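Local coordinates for protein Xaa-Pro dipeptidase (Lactobacillus brevis, PDB 3I7M) that is probably a manganese-dependent metallopeptidase of family M24B that removes amino-terminal residues from peptides, here represented by its amino-terminal domain alone, at residues 61-66 with 73-78. Numbering follows the deposited sequence. Where two conformers were deposited one is given.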
ATOM      1  N   LEU A  61      -2.631  16.858   1.096  1.00 10.80           N
ATOM      2  CA  LEU A  61      -1.551  17.830   1.115  1.00 11.86           C
ATOM      3  C   LEU A  61      -0.182  17.235   0.907  1.00 13.20           C
ATOM      4  O   LEU A  61       0.768  17.983   0.687  1.00 16.63           O
ATOM      5  CB  LEU A  61      -1.628  18.691   2.377  1.00 12.04           C
ATOM      6  CG  LEU A  61      -2.825  19.566   2.438  1.00 11.30           C
ATOM      7  CD1 LEU A  61      -2.966  20.271   3.842  1.00 12.05           C
ATOM      8  CD2 LEU A  61      -2.689  20.656   1.325  1.00 11.35           C
ATOM      9  N   GLU A  62      -0.040  15.917   1.046  1.00 12.24           N
ATOM     10  CA  GLU A  62       1.236  15.293   0.803  0.60 13.07           C
ATOM     11  C   GLU A  62       1.397  14.925  -0.679  1.00 12.27           C
ATOM     12  O   GLU A  62       2.480  14.585  -1.105  1.00 10.80           O
ATOM     13  CB  GLU A  62       1.398  14.027   1.683  0.60 13.49           C
ATOM     14  CG  GLU A  62       1.508  14.330   3.168  0.60 16.35           C
ATOM     15  CD  GLU A  62       1.533  13.072   4.048  0.60 18.46           C
ATOM     16  OE1 GLU A  62       2.077  12.024   3.633  0.60 18.42           O
ATOM     17  OE2 GLU A  62       1.032  13.145   5.188  0.60 19.42           O
ATOM     18  N   VAL A  63       0.325  14.931  -1.474  1.00 10.22           N
ATOM     19  CA  VAL A  63       0.379  14.476  -2.848  1.00 10.94           C
ATOM     20  C   VAL A  63       1.447  15.174  -3.662  1.00 10.90           C
ATOM     21  O   VAL A  63       2.167  14.561  -4.441  1.00 12.42           O
ATOM     22  CB  VAL A  63      -0.988  14.509  -3.566  1.00 10.78           C
ATOM     23  CG1 VAL A  63      -0.884  14.187  -5.046  1.00 14.12           C
ATOM     24  CG2 VAL A  63      -2.004  13.599  -2.873  1.00 10.19           C
ATOM     25  N   GLU A  64       1.519  16.481  -3.484  1.00 10.33           N
ATOM     26  CA  GLU A  64       2.511  17.270  -4.258  1.00 11.14           C
ATOM     27  C   GLU A  64       3.926  16.792  -4.077  1.00 10.04           C
ATOM     28  O   GLU A  64       4.631  16.572  -5.060  1.00 10.71           O
ATOM     29  CB  GLU A  64       2.426  18.763  -3.967  1.00 11.40           C
ATOM     30  CG  GLU A  64       3.579  19.594  -4.563  1.00 10.73           C
ATOM     31  CD  GLU A  64       3.568  21.075  -4.244  1.00 13.40           C
ATOM     32  OE1 GLU A  64       2.687  21.563  -3.530  1.00 12.45           O
ATOM     33  OE2 GLU A  64       4.578  21.731  -4.645  1.00 10.96           O
ATOM     34  N   VAL A  65       4.388  16.749  -2.828  1.00 12.19           N
ATOM     35  CA  VAL A  65       5.749  16.355  -2.564  1.00 13.04           C
ATOM     36  C   VAL A  65       5.978  14.892  -2.973  1.00 13.04           C
ATOM     37  O   VAL A  65       7.060  14.558  -3.490  1.00 14.25           O
ATOM     38  CB  VAL A  65       6.098  16.662  -1.112  1.00 13.15           C
ATOM     39  CG1 VAL A  65       7.483  16.062  -0.764  1.00 18.47           C
ATOM     40  CG2 VAL A  65       6.120  18.156  -0.865  1.00 17.89           C
ATOM     41  N   ILE A  66       4.977  14.026  -2.846  1.00 11.98           N
ATOM     42  CA  ILE A  66       5.088  12.630  -3.393  1.00 13.07           C
ATOM     43  C   ILE A  66       5.285  12.618  -4.925  1.00 14.18           C
ATOM     44  O   ILE A  66       6.129  11.898  -5.485  1.00 14.87           O
ATOM     45  CB  ILE A  66       3.882  11.744  -2.986  1.00 12.84           C
ATOM     46  CG1 ILE A  66       3.861  11.587  -1.457  1.00 12.96           C
ATOM     47  CG2 ILE A  66       3.943  10.363  -3.711  1.00 15.51           C
ATOM     48  CD1 ILE A  66       2.551  11.087  -0.919  1.00 13.21           C
ATOM     49  N   PHE A  73       3.675   6.618 -11.104  1.00 17.41           N
ATOM     50  CA  PHE A  73       2.390   5.990 -11.067  1.00 17.13           C
ATOM     51  C   PHE A  73       1.414   6.860 -10.299  1.00 15.12           C
ATOM     52  O   PHE A  73       1.834   7.950  -9.801  1.00 17.20           O
ATOM     53  CB  PHE A  73       2.559   4.621 -10.421  1.00 14.82           C
ATOM     54  CG  PHE A  73       3.640   3.743 -11.076  1.00 14.02           C
ATOM     55  CD1 PHE A  73       3.401   3.172 -12.308  1.00 18.03           C
ATOM     56  CD2 PHE A  73       4.836   3.494 -10.446  1.00 16.11           C
ATOM     57  CE1 PHE A  73       4.331   2.374 -12.927  1.00 14.17           C
ATOM     58  CE2 PHE A  73       5.806   2.671 -11.031  1.00 17.08           C
ATOM     59  CZ  PHE A  73       5.547   2.103 -12.283  1.00 18.24           C
ATOM     60  N   PRO A  74       0.128   6.457 -10.280  1.00 15.32           N
ATOM     61  CA  PRO A  74      -0.836   7.320  -9.597  1.00 14.93           C
ATOM     62  C   PRO A  74      -0.572   7.592  -8.103  1.00 14.78           C
ATOM     63  O   PRO A  74       0.028   6.775  -7.383  1.00 13.94           O
ATOM     64  CB  PRO A  74      -2.142   6.648  -9.831  1.00 16.04           C
ATOM     65  CG  PRO A  74      -1.928   5.893 -11.093  1.00 14.95           C
ATOM     66  CD  PRO A  74      -0.560   5.395 -11.012  1.00 15.66           C
ATOM     67  N   VAL A  75      -0.933   8.791  -7.705  1.00 14.06           N
ATOM     68  CA  VAL A  75      -0.988   9.214  -6.313  1.00 13.09           C
ATOM     69  C   VAL A  75      -2.367   9.757  -6.047  1.00 13.58           C
ATOM     70  O   VAL A  75      -2.793  10.796  -6.657  1.00 15.13           O
ATOM     71  CB  VAL A  75       0.071  10.259  -5.940  1.00 13.38           C
ATOM     72  CG1 VAL A  75       0.020  10.530  -4.404  1.00 14.03           C
ATOM     73  CG2 VAL A  75       1.519   9.913  -6.399  1.00 13.70           C
ATOM     74  N   ILE A  76      -3.084   9.127  -5.128  1.00 12.81           N
ATOM     75  CA  ILE A  76      -4.442   9.396  -4.825  1.00 11.75           C
ATOM     76  C   ILE A  76      -4.504  10.033  -3.458  1.00 12.93           C
ATOM     77  O   ILE A  76      -4.004   9.494  -2.482  1.00 13.37           O
ATOM     78  CB  ILE A  76      -5.320   8.099  -4.799  1.00 14.65           C
ATOM     79  CG1 ILE A  76      -5.286   7.397  -6.167  1.00 17.97           C
ATOM     80  CG2 ILE A  76      -6.743   8.380  -4.409  1.00 13.29           C
ATOM     81  CD1 ILE A  76      -4.143   6.477  -6.328  1.00 22.10           C
ATOM     82  N   GLY A  77      -5.089  11.206  -3.376  1.00 11.04           N
ATOM     83  CA  GLY A  77      -5.215  11.868  -2.117  1.00 10.85           C
ATOM     84  C   GLY A  77      -6.565  11.784  -1.483  1.00 10.61           C
ATOM     85  O   GLY A  77      -7.587  11.514  -2.158  1.00 12.23           O
ATOM     86  N   TYR A  78      -6.571  12.035  -0.206  1.00  8.85           N
ATOM     87  CA  TYR A  78      -7.825  12.115   0.539  1.00 10.69           C
ATOM     88  C   TYR A  78      -7.816  13.278   1.472  1.00 10.28           C
ATOM     89  O   TYR A  78      -6.801  13.690   2.063  1.00 10.63           O
ATOM     90  CB  TYR A  78      -8.155  10.807   1.275  1.00  9.72           C
ATOM     91  CG  TYR A  78      -7.489  10.603   2.611  1.00 12.17           C
ATOM     92  CD1 TYR A  78      -8.168  10.728   3.778  1.00 10.39           C
ATOM     93  CD2 TYR A  78      -6.143  10.209   2.676  1.00 11.63           C
ATOM     94  CE1 TYR A  78      -7.605  10.570   4.992  1.00 10.23           C
ATOM     95  CE2 TYR A  78      -5.560  10.020   3.922  1.00 11.89           C
ATOM     96  CZ  TYR A  78      -6.282  10.160   5.057  1.00 10.05           C
ATOM     97  OH  TYR A  78      -5.696   9.920   6.293  1.00 12.61           O
TER
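Val63, on the short helix 63-67, turns its two methyls to strand 75-78, one against Val75 and one against Gly77. The branches divide the work. CG1, anti to the backbone N (chi1 173°), meets Val75 CG1 at 3.8 Å, the two side chains lying antiparallel as they pass. CG2 goes to the strand backbone instead and rests 3.7 Å from Gly77 CA. Gly77 makes that approach possible, because a beta carbon there would collide with the same methyl. One turn further along the helix, Ile66 reaches the other branch of Val75: its CG2 lies 3.6 Å from Val75 CG2, with the two side chains crossing at a slant. With chi1 at -174°, Val75 splays its methyls so that CG1 takes Val63 and CG2 takes Ile66 at closest approach. No hydrogen bond spans the two segments; helix and strand are joined by aliphatic contact. Cut back to alanine, Val63 would lose both methyls, which is likely to leave Val75 CG1 and the bare backbone of Gly77 without their closest helix partners and to open a gap beside the strand. The contact lies near the surface and closes a beta-alpha-beta crossover: strand 55-59, helix 63-67, then strand 75-78, which is hydrogen-bonded parallel to 55-59 at the edge of the mixed sheet of this creatinase/prolidase N-terminal domain. Ile66 also packs on Ile56 and Ala58 of that neighbouring strand, while Ile76, pointing away from helix 63-67, touches Gln91 of helix 84-94.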